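Local coordinates for protein alpha-1,3-glucanase (Streptomyces thermodiastaticus, PDB 7C7D) that probably hydrolyses alpha-1,3-glucan by cutting its internal alpha-1,3-glucosidic linkages, as a thermostable family GH87 glycoside hydrolase, at residues Leu331-Val342 with Gly354-Thr365; Ala536-Ala547 with Phe567-Trp578. One frame throughout, in Å; residues are numbered along the deposited sequence. Where two conformers were deposited one is given.

Contact 1. Residues Leu331-Val342 with Gly354-Thr365; sequences LWLTGTNDDLVV and GLNLNGTAKNVT
L355 lies against L331, L333 and V342 where two successive coils of a parallel beta-helix stack. Strands 331-333 and 355-357 run parallel, their axes 6° apart. Backbone bonds from L331 N to G354 O, N356 N to L331 O, L333 N to N356 O and N358 N to L333 O hold this ladder. L355 can be followed outward. Its CB lies 3.9 Å from L331 O. CG is anti to the backbone N (chi1 173°), which sets it beside the carbonyl carbon, where it meets L331 O and L331 CB. CD1 spreads over three apolar groups, each at 4.1 Å: L331 CB, L333 CD1 and V342 CG1. V342 meets it tip to tip. L331, L333 and L357 point to the same face of the sheet. There L333 CD1 also packs on L357 CD2 at 3.6 Å, the two side chains alongside each other.

Both segments then leave their strands and turn; N337-L340 forms a type II beta turn. D339 N bonds to K362 O. N363 ND2 bonds D339 OD1 on its anti side at 2.9 Å, with the donor's amide plane steep to the carboxylate. N363 OD1 is held by R392. Water 4 links N337 N, D338 OD1 and T360 O. K362 NZ bonds T360 O at 3.0 Å, and water 5 joins it to D338 OD1. T365 N to L340 O and V342 N to T365 O open the next ladder.

Strand 309-311 pairs with 331-333 on one side. Strand 379-382 packs against 355-357 on the other. L355 also touches V366 of strand 365-372, which T365 begins.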
loop_
_atom_site.group_PDB
_atom_site.type_symbol
_atom_site.label_atom_id
_atom_site.label_comp_id
_atom_site.label_asym_id
_atom_site.label_seq_id
_atom_site.Cartn_x
_atom_site.Cartn_y
_atom_site.Cartn_z
ATOM N N LEU A 331 -1.337 -6.538 8.372
ATOM C CA LEU A 331 -0.494 -6.952 9.490
ATOM C C LEU A 331 -0.321 -5.765 10.420
ATOM O O LEU A 331 0.339 -4.780 10.065
ATOM C CB LEU A 331 0.865 -7.478 9.022
ATOM C CG LEU A 331 0.868 -8.732 8.140
ATOM C CD1 LEU A 331 0.729 -8.392 6.656
ATOM C CD2 LEU A 331 2.130 -9.555 8.375
ATOM N N TRP A 332 -0.935 -5.855 11.592
ATOM C CA TRP A 332 -0.772 -4.868 12.645
ATOM C C TRP A 332 0.178 -5.510 13.643
ATOM O O TRP A 332 -0.214 -6.401 14.398
ATOM C CB TRP A 332 -2.129 -4.558 13.262
ATOM C CG TRP A 332 -2.041 -3.472 14.246
ATOM C CD1 TRP A 332 -1.941 -2.142 13.977
ATOM C CD2 TRP A 332 -1.991 -3.609 15.666
ATOM N NE1 TRP A 332 -1.855 -1.436 15.147
ATOM C CE2 TRP A 332 -1.886 -2.314 16.201
ATOM C CE3 TRP A 332 -2.037 -4.701 16.539
ATOM C CZ2 TRP A 332 -1.830 -2.076 17.571
ATOM C CZ3 TRP A 332 -1.988 -4.466 17.897
ATOM C CH2 TRP A 332 -1.885 -3.163 18.402
ATOM N N LEU A 333 1.442 -5.097 13.609
ATOM C CA LEU A 333 2.513 -5.807 14.295
ATOM C C LEU A 333 2.986 -5.018 15.507
ATOM O O LEU A 333 3.272 -3.818 15.409
ATOM C CB LEU A 333 3.677 -6.080 13.339
ATOM C CG LEU A 333 3.315 -7.056 12.210
ATOM C CD1 LEU A 333 4.277 -6.944 11.024
ATOM C CD2 LEU A 333 3.265 -8.493 12.727
ATOM N N THR A 334 3.065 -5.700 16.645
ATOM C CA THR A 334 3.527 -5.107 17.887
ATOM C C THR A 334 4.383 -6.128 18.612
ATOM O O THR A 334 4.343 -7.320 18.311
ATOM C CB THR A 334 2.350 -4.775 18.813
ATOM O OG1 THR A 334 1.606 -5.973 19.095
ATOM C CG2 THR A 334 1.433 -3.750 18.172
ATOM N N GLY A 335 5.148 -5.651 19.591
ATOM C CA GLY A 335 5.901 -6.574 20.419
ATOM C C GLY A 335 7.074 -7.176 19.665
ATOM O O GLY A 335 7.672 -6.555 18.783
ATOM N N THR A 336 7.403 -8.415 20.015
ATOM C CA THR A 336 8.594 -9.050 19.463
ATOM C C THR A 336 8.305 -9.615 18.080
ATOM O O THR A 336 7.492 -10.535 17.933
ATOM C CB THR A 336 9.078 -10.157 20.392
ATOM O OG1 THR A 336 9.348 -9.596 21.679
ATOM C CG2 THR A 336 10.347 -10.808 19.844
ATOM N N ASN A 337 8.981 -9.071 17.071
ATOM C CA ASN A 337 8.938 -9.588 15.711
ATOM C C ASN A 337 10.339 -9.587 15.122
ATOM O O ASN A 337 10.528 -9.321 13.932
ATOM C CB ASN A 337 7.986 -8.772 14.836
ATOM C CG ASN A 337 6.536 -9.077 15.128
ATOM O OD1 ASN A 337 6.057 -10.181 14.857
ATOM N ND2 ASN A 337 5.825 -8.101 15.683
ATOM N N ASP A 338 11.343 -9.887 15.949
ATOM C CA ASP A 338 12.734 -9.692 15.547
ATOM C C ASP A 338 13.020 -10.425 14.249
ATOM O O ASP A 338 12.733 -11.618 14.120
ATOM C CB ASP A 338 13.681 -10.259 16.610
ATOM C CG ASP A 338 13.567 -9.577 17.960
ATOM O OD1 ASP A 338 12.702 -8.711 18.164
ATOM O OD2 ASP A 338 14.367 -9.948 18.847
ATOM N N ASP A 339 13.619 -9.713 13.299
ATOM C CA ASP A 339 14.105 -10.301 12.056
ATOM C C ASP A 339 12.986 -10.817 11.163
ATOM O O ASP A 339 13.242 -11.580 10.232
ATOM C CB ASP A 339 15.169 -11.378 12.311
ATOM C CG ASP A 339 16.212 -10.917 13.297
ATOM O OD1 ASP A 339 16.813 -9.865 13.032
ATOM O OD2 ASP A 339 16.405 -11.569 14.347
ATOM N N LEU A 340 11.745 -10.399 11.409
ATOM C CA LEU A 340 10.631 -10.836 10.579
ATOM C C LEU A 340 10.865 -10.426 9.131
ATOM O O LEU A 340 11.299 -9.305 8.849
ATOM C CB LEU A 340 9.335 -10.197 11.089
ATOM C CG LEU A 340 8.062 -10.391 10.261
ATOM C CD1 LEU A 340 7.604 -11.848 10.266
ATOM C CD2 LEU A 340 6.956 -9.492 10.770
ATOM N N VAL A 341 10.561 -11.334 8.205
ATOM C CA VAL A 341 10.608 -11.037 6.775
ATOM C C VAL A 341 9.199 -11.180 6.213
ATOM O O VAL A 341 8.602 -12.263 6.285
ATOM C CB VAL A 341 11.598 -11.936 6.015
ATOM C CG1 VAL A 341 11.561 -11.617 4.521
ATOM C CG2 VAL A 341 13.001 -11.769 6.578
ATOM N N VAL A 342 8.671 -10.090 5.655
ATOM C CA VAL A 342 7.366 -10.077 5.000
ATOM C C VAL A 342 7.642 -9.810 3.529
ATOM O O VAL A 342 8.001 -8.688 3.156
ATOM C CB VAL A 342 6.447 -9.004 5.605
ATOM C CG1 VAL A 342 5.141 -8.921 4.839
ATOM C CG2 VAL A 342 6.192 -9.282 7.089
ATOM N N GLY A 354 -2.090 -1.253 5.187
ATOM C CA GLY A 354 -1.681 -2.572 4.740
ATOM C C GLY A 354 -0.855 -3.296 5.787
ATOM O O GLY A 354 -1.148 -4.440 6.157
ATOM N N LEU A 355 0.198 -2.644 6.270
ATOM C CA LEU A 355 1.043 -3.178 7.322
ATOM C C LEU A 355 1.521 -2.009 8.167
ATOM O O LEU A 355 1.901 -0.965 7.632
ATOM C CB LEU A 355 2.243 -3.939 6.732
ATOM C CG LEU A 355 3.336 -4.426 7.690
ATOM C CD1 LEU A 355 4.003 -5.687 7.140
ATOM C CD2 LEU A 355 4.396 -3.347 7.941
ATOM N N ASN A 356 1.518 -2.199 9.484
ATOM C CA ASN A 356 2.024 -1.205 10.416
ATOM C C ASN A 356 2.946 -1.882 11.416
ATOM O O ASN A 356 2.539 -2.822 12.100
ATOM C CB ASN A 356 0.870 -0.517 11.146
ATOM C CG ASN A 356 1.307 0.748 11.856
ATOM O OD1 ASN A 356 2.468 0.884 12.237
ATOM N ND2 ASN A 356 0.390 1.692 12.011
ATOM N N LEU A 357 4.188 -1.408 11.497
ATOM C CA LEU A 357 5.095 -1.816 12.567
ATOM C C LEU A 357 4.846 -0.859 13.720
ATOM O O LEU A 357 5.447 0.212 13.812
ATOM C CB LEU A 357 6.546 -1.776 12.106
ATOM C CG LEU A 357 6.895 -2.626 10.883
ATOM C CD1 LEU A 357 8.391 -2.552 10.603
ATOM C CD2 LEU A 357 6.460 -4.067 11.078
ATOM N N ASN A 358 3.928 -1.242 14.606
ATOM C CA ASN A 358 3.509 -0.363 15.700
ATOM C C ASN A 358 4.353 -0.628 16.949
ATOM O O ASN A 358 3.891 -1.132 17.971
ATOM C CB ASN A 358 2.016 -0.514 15.971
ATOM C CG ASN A 358 1.482 0.544 16.919
ATOM O OD1 ASN A 358 2.117 1.579 17.141
ATOM N ND2 ASN A 358 0.312 0.291 17.485
ATOM N N GLY A 359 5.618 -0.260 16.843
ATOM C CA GLY A 359 6.548 -0.270 17.964
ATOM C C GLY A 359 7.280 -1.585 18.118
ATOM O O GLY A 359 6.799 -2.656 17.741
ATOM N N THR A 360 8.493 -1.490 18.665
ATOM C CA THR A 360 9.276 -2.624 19.143
ATOM C C THR A 360 9.866 -3.473 18.019
ATOM O O THR A 360 10.537 -4.468 18.306
ATOM C CB THR A 360 8.486 -3.510 20.127
ATOM O OG1 THR A 360 7.674 -2.683 20.970
ATOM C CG2 THR A 360 9.411 -4.352 21.004
ATOM N N ALA A 361 9.641 -3.121 16.753
ATOM C CA ALA A 361 10.111 -3.948 15.650
ATOM C C ALA A 361 11.620 -3.808 15.502
ATOM O O ALA A 361 12.149 -2.693 15.486
ATOM C CB ALA A 361 9.417 -3.533 14.354
ATOM N N LYS A 362 12.313 -4.937 15.370
ATOM C CA LYS A 362 13.769 -4.953 15.292
ATOM C C LYS A 362 14.184 -5.719 14.048
ATOM O O LYS A 362 13.896 -6.914 13.927
ATOM C CB LYS A 362 14.375 -5.594 16.543
ATOM C CG LYS A 362 14.115 -4.802 17.810
ATOM C CD LYS A 362 14.729 -5.474 19.024
ATOM C CE LYS A 362 14.296 -4.788 20.307
ATOM N NZ LYS A 362 12.822 -4.577 20.314
ATOM N N ASN A 363 14.864 -5.032 13.130
ATOM C CA ASN A 363 15.373 -5.654 11.910
ATOM C C ASN A 363 14.282 -6.366 11.116
ATOM O O ASN A 363 14.502 -7.450 10.567
ATOM C CB ASN A 363 16.555 -6.589 12.178
ATOM C CG ASN A 363 17.268 -6.975 10.898
ATOM O OD1 ASN A 363 17.397 -6.153 9.986
ATOM N ND2 ASN A 363 17.684 -8.234 10.798
ATOM N N VAL A 364 13.106 -5.745 11.024
ATOM C CA VAL A 364 12.037 -6.282 10.189
ATOM C C VAL A 364 12.266 -5.818 8.757
ATOM O O VAL A 364 12.575 -4.647 8.521
ATOM C CB VAL A 364 10.660 -5.826 10.701
ATOM C CG1 VAL A 364 9.560 -6.284 9.745
ATOM C CG2 VAL A 364 10.422 -6.341 12.112
ATOM N N THR A 365 12.131 -6.742 7.804
ATOM C CA THR A 365 12.238 -6.453 6.376
ATOM C C THR A 365 10.885 -6.698 5.723
ATOM O O THR A 365 10.346 -7.808 5.804
ATOM C CB THR A 365 13.295 -7.340 5.713
ATOM O OG1 THR A 365 14.576 -7.037 6.265
ATOM C CG2 THR A 365 13.347 -7.105 4.208
HETATM O O HOH W 1 6.088 -3.467 15.275
HETATM O O HOH W 2 7.311 -5.716 16.245
HETATM O O HOH W 3 4.777 -2.818 20.061
HETATM O O HOH W 4 10.911 -6.989 17.105
HETATM O O HOH W 5 12.185 -7.392 20.496
#

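Contact 2. Residues Ala536-Ala547 with Phe567-Trp578; sequences APGEATFRNVTA and FTVTDGGGNSGW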
loop_
_atom_site.group_PDB
_atom_site.type_symbol
_atom_site.label_atom_id
_atom_site.label_comp_id
_atom_site.label_asym_id
_atom_site.label_seq_id
_atom_site.Cartn_x
_atom_site.Cartn_y
_atom_site.Cartn_z
ATOM N N ALA A 536 9.039 24.824 7.133
ATOM C CA ALA A 536 9.578 24.736 8.476
ATOM C C ALA A 536 10.852 25.556 8.572
ATOM O O ALA A 536 11.548 25.739 7.573
ATOM C CB ALA A 536 9.936 23.286 8.803
ATOM N N PRO A 537 11.194 26.064 9.751
ATOM C CA PRO A 537 12.553 26.574 9.958
ATOM C C PRO A 537 13.541 25.419 9.913
ATOM O O PRO A 537 13.177 24.251 10.059
ATOM C CB PRO A 537 12.488 27.189 11.359
ATOM C CG PRO A 537 11.402 26.407 12.051
ATOM C CD PRO A 537 10.396 26.063 10.993
ATOM N N GLY A 538 14.812 25.758 9.700
ATOM C CA GLY A 538 15.854 24.748 9.709
ATOM C C GLY A 538 16.833 24.899 8.562
ATOM O O GLY A 538 17.177 26.021 8.180
ATOM N N GLU A 539 17.296 23.780 8.009
ATOM C CA GLU A 539 18.264 23.813 6.922
ATOM C C GLU A 539 18.269 22.468 6.215
ATOM O O GLU A 539 17.995 21.426 6.817
ATOM C CB GLU A 539 19.680 24.157 7.418
ATOM C CG GLU A 539 20.211 23.275 8.554
ATOM C CD GLU A 539 20.786 21.942 8.082
ATOM O OE1 GLU A 539 20.870 20.999 8.913
ATOM O OE2 GLU A 539 21.151 21.832 6.883
ATOM N N ALA A 540 18.610 22.503 4.932
ATOM C CA ALA A 540 18.805 21.286 4.165
ATOM C C ALA A 540 19.780 21.569 3.040
ATOM O O ALA A 540 19.905 22.706 2.580
ATOM C CB ALA A 540 17.491 20.767 3.580
ATOM N N THR A 541 20.461 20.521 2.597
ATOM C CA THR A 541 21.389 20.606 1.482
ATOM C C THR A 541 20.835 19.820 0.306
ATOM O O THR A 541 20.355 18.693 0.474
ATOM C CB THR A 541 22.747 20.034 1.885
ATOM O OG1 THR A 541 23.261 20.796 2.980
ATOM C CG2 THR A 541 23.737 20.088 0.720
ATOM N N PHE A 542 20.906 20.420 -0.880
ATOM C CA PHE A 542 20.420 19.805 -2.107
ATOM C C PHE A 542 21.549 19.703 -3.119
ATOM O O PHE A 542 22.189 20.709 -3.440
ATOM C CB PHE A 542 19.287 20.629 -2.712
ATOM C CG PHE A 542 18.113 20.766 -1.788
ATOM C CD1 PHE A 542 18.127 21.710 -0.770
ATOM C CD2 PHE A 542 17.015 19.935 -1.902
ATOM C CE1 PHE A 542 17.067 21.835 0.104
ATOM C CE2 PHE A 542 15.936 20.053 -1.022
ATOM C CZ PHE A 542 15.970 21.008 -0.028
ATOM N N ARG A 543 21.783 18.493 -3.627
ATOM C CA ARG A 543 22.774 18.256 -4.664
ATOM C C ARG A 543 22.173 17.356 -5.732
ATOM O O ARG A 543 21.391 16.452 -5.429
ATOM C CB ARG A 543 24.015 17.515 -4.116
ATOM C CG ARG A 543 24.860 18.263 -3.111
ATOM C CD ARG A 543 26.132 17.478 -2.793
ATOM N NE ARG A 543 25.851 16.196 -2.152
ATOM C CZ ARG A 543 25.831 16.011 -0.836
ATOM N NH1 ARG A 543 26.077 17.030 -0.024
ATOM N NH2 ARG A 543 25.564 14.813 -0.330
ATOM N N ASN A 544 22.567 17.590 -6.986
ATOM C CA ASN A 544 22.287 16.648 -8.064
ATOM C C ASN A 544 20.796 16.424 -8.293
ATOM O O ASN A 544 20.378 15.331 -8.677
ATOM C CB ASN A 544 23.031 15.334 -7.828
ATOM C CG ASN A 544 24.502 15.569 -7.623
ATOM O OD1 ASN A 544 25.109 16.345 -8.370
ATOM N ND2 ASN A 544 25.084 14.951 -6.599
ATOM N N VAL A 545 19.990 17.463 -8.093
ATOM C CA VAL A 545 18.559 17.402 -8.367
ATOM C C VAL A 545 18.321 18.022 -9.737
ATOM O O VAL A 545 18.542 19.221 -9.929
ATOM C CB VAL A 545 17.751 18.113 -7.277
ATOM C CG1 VAL A 545 16.266 18.142 -7.644
ATOM C CG2 VAL A 545 17.970 17.426 -5.933
ATOM N N THR A 546 17.901 17.196 -10.695
ATOM C CA THR A 546 17.603 17.627 -12.058
ATOM C C THR A 546 16.088 17.691 -12.222
ATOM O O THR A 546 15.408 16.674 -12.072
ATOM C CB THR A 546 18.171 16.610 -13.050
ATOM O OG1 THR A 546 19.582 16.455 -12.840
ATOM C CG2 THR A 546 17.907 17.047 -14.485
ATOM N N ALA A 547 15.563 18.871 -12.544
ATOM C CA ALA A 547 14.128 19.068 -12.690
ATOM C C ALA A 547 13.805 19.535 -14.099
ATOM O O ALA A 547 14.546 20.332 -14.688
ATOM C CB ALA A 547 13.611 20.108 -11.690
ATOM N N PHE A 567 14.662 29.050 7.067
ATOM C CA PHE A 567 15.072 27.779 6.483
ATOM C C PHE A 567 16.133 28.079 5.438
ATOM O O PHE A 567 15.871 28.821 4.488
ATOM C CB PHE A 567 13.889 27.065 5.828
ATOM C CG PHE A 567 14.212 25.671 5.359
ATOM C CD1 PHE A 567 14.272 24.625 6.267
ATOM C CD2 PHE A 567 14.476 25.404 4.024
ATOM C CE1 PHE A 567 14.566 23.337 5.861
ATOM C CE2 PHE A 567 14.774 24.112 3.610
ATOM C CZ PHE A 567 14.816 23.081 4.531
ATOM N N THR A 568 17.327 27.521 5.622
ATOM C CA THR A 568 18.450 27.758 4.718
ATOM C C THR A 568 18.586 26.586 3.747
ATOM O O THR A 568 18.919 25.465 4.152
ATOM C CB THR A 568 19.744 27.977 5.501
ATOM O OG1 THR A 568 19.600 29.119 6.354
ATOM C CG2 THR A 568 20.913 28.222 4.547
ATOM N N VAL A 569 18.353 26.863 2.466
ATOM C CA VAL A 569 18.545 25.905 1.384
ATOM C C VAL A 569 19.977 26.074 0.890
ATOM O O VAL A 569 20.318 27.108 0.315
ATOM C CB VAL A 569 17.550 26.169 0.245
ATOM C CG1 VAL A 569 17.810 25.240 -0.936
ATOM C CG2 VAL A 569 16.113 26.058 0.742
ATOM N N THR A 570 20.820 25.067 1.105
ATOM C CA THR A 570 22.177 25.101 0.571
ATOM C C THR A 570 22.198 24.396 -0.777
ATOM O O THR A 570 21.790 23.234 -0.896
ATOM C CB THR A 570 23.201 24.488 1.530
ATOM O OG1 THR A 570 23.378 25.359 2.652
ATOM C CG2 THR A 570 24.549 24.313 0.835
ATOM N N ASP A 571 22.659 25.112 -1.791
ATOM C CA ASP A 571 22.884 24.558 -3.118
ATOM C C ASP A 571 24.238 23.863 -3.082
ATOM O O ASP A 571 25.287 24.509 -3.128
ATOM C CB ASP A 571 22.854 25.695 -4.131
ATOM C CG ASP A 571 23.084 25.236 -5.560
ATOM O OD1 ASP A 571 23.375 24.048 -5.797
ATOM O OD2 ASP A 571 22.981 26.099 -6.461
ATOM N N GLY A 572 24.219 22.541 -2.972
ATOM C CA GLY A 572 25.438 21.767 -2.928
ATOM C C GLY A 572 26.000 21.388 -4.280
ATOM O O GLY A 572 26.980 20.636 -4.342
ATOM N N GLY A 573 25.408 21.875 -5.364
ATOM C CA GLY A 573 25.940 21.659 -6.688
ATOM C C GLY A 573 25.187 20.590 -7.465
ATOM O O GLY A 573 24.487 19.738 -6.910
ATOM N N GLY A 574 25.337 20.647 -8.783
ATOM C CA GLY A 574 24.761 19.655 -9.658
ATOM C C GLY A 574 23.273 19.777 -9.873
ATOM O O GLY A 574 22.682 18.877 -10.474
ATOM N N ASN A 575 22.655 20.865 -9.419
ATOM C CA ASN A 575 21.220 21.053 -9.561
ATOM C C ASN A 575 20.929 21.800 -10.853
ATOM O O ASN A 575 21.692 22.680 -11.256
ATOM C CB ASN A 575 20.682 21.861 -8.379
ATOM C CG ASN A 575 20.898 21.162 -7.048
ATOM O OD1 ASN A 575 20.535 19.996 -6.879
ATOM N ND2 ASN A 575 21.488 21.876 -6.092
ATOM N N SER A 576 19.817 21.460 -11.499
ATOM C CA SER A 576 19.438 22.176 -12.708
ATOM C C SER A 576 17.930 22.140 -12.888
ATOM O O SER A 576 17.261 21.196 -12.464
ATOM C CB SER A 576 20.117 21.600 -13.957
ATOM O OG SER A 576 19.688 20.272 -14.208
ATOM N N GLY A 577 17.403 23.184 -13.525
ATOM C CA GLY A 577 16.004 23.247 -13.879
ATOM C C GLY A 577 15.086 23.796 -12.814
ATOM O O GLY A 577 13.877 23.910 -13.063
ATOM N N TRP A 578 15.606 24.149 -11.642
ATOM C CA TRP A 578 14.762 24.672 -10.574
ATOM C C TRP A 578 15.435 25.842 -9.870
ATOM O O TRP A 578 15.295 26.023 -8.655
ATOM C CB TRP A 578 14.308 23.573 -9.605
ATOM C CG TRP A 578 15.407 22.802 -8.927
ATOM C CD1 TRP A 578 16.244 21.877 -9.498
ATOM C CD2 TRP A 578 15.773 22.871 -7.542
ATOM N NE1 TRP A 578 17.116 21.383 -8.558
ATOM C CE2 TRP A 578 16.847 21.973 -7.350
ATOM C CE3 TRP A 578 15.305 23.610 -6.450
ATOM C CZ2 TRP A 578 17.455 21.790 -6.109
ATOM C CZ3 TRP A 578 15.911 23.428 -5.219
ATOM C CH2 TRP A 578 16.978 22.523 -5.058
HETATM O O HOH W 6 18.219 28.650 8.703
HETATM O O HOH W 7 21.153 18.535 -12.790
HETATM O O HOH W 8 17.232 20.123 -15.742
#
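This is a parallel strand pairing at the C-terminal end of the beta-helix, where F567-W578 stacks on A536-A547 through backbone ladders and aromatic packing. G538-F542 and F567-D571 share five parallel bridges. F567 CE1 and CZ reach E539 N and A540 CB, with E539 CA over one ring face. The chain turns a corner at N544, and N575 ties it together. Its ND2 gives a nearly straight bond (174°) to F542 O at 3.0 Å, from above the carbonyl plane, while G572 N comes from the opposite face. Its OD1 accepts V545 N at 2.9 Å. D571 OD1 takes N575 ND2 and G573 N, the latter closing an Asx turn. A leucine in place of N575 would probably leave V545 N without its acceptor and take one of two donors from F542 O. V545 O likewise has two donors, S576 N and W578 NE1 (2.9 Å). The W578 indole turns its edge to the F542 face in an offset edge-to-face pair, planes 71° apart. Its CD1 rests on A547 CB at 3.9 Å. Two ladders joined round a corner, with aromatic side chains packed against the strands, are consistent with a final coil of a pectate lyase-like right-handed beta-helix.

Both contacts stack one coil of the same beta-helix on another. Contact 1 is deeper, with 14 of 23 touching residues buried, against 8 of 24 in contact 2. Their centres lie about 16 Å and 29 Å from the chain centre, contact 2 near the C-terminal end. These centres are about 34 Å apart and the nearest atoms about 24 Å, so the contacts do not touch. Both rest on parallel backbone bonds and have bridging waters. Leucine and valine make the apolar part of contact 1; contact 2 adds phenylalanine and tryptophan rings to its valines, and an asparagine side chain joins the two sides of its corner. W578 reaches strands 530-534 and 553-557 of the sheet that holds 331-333 and 355-357.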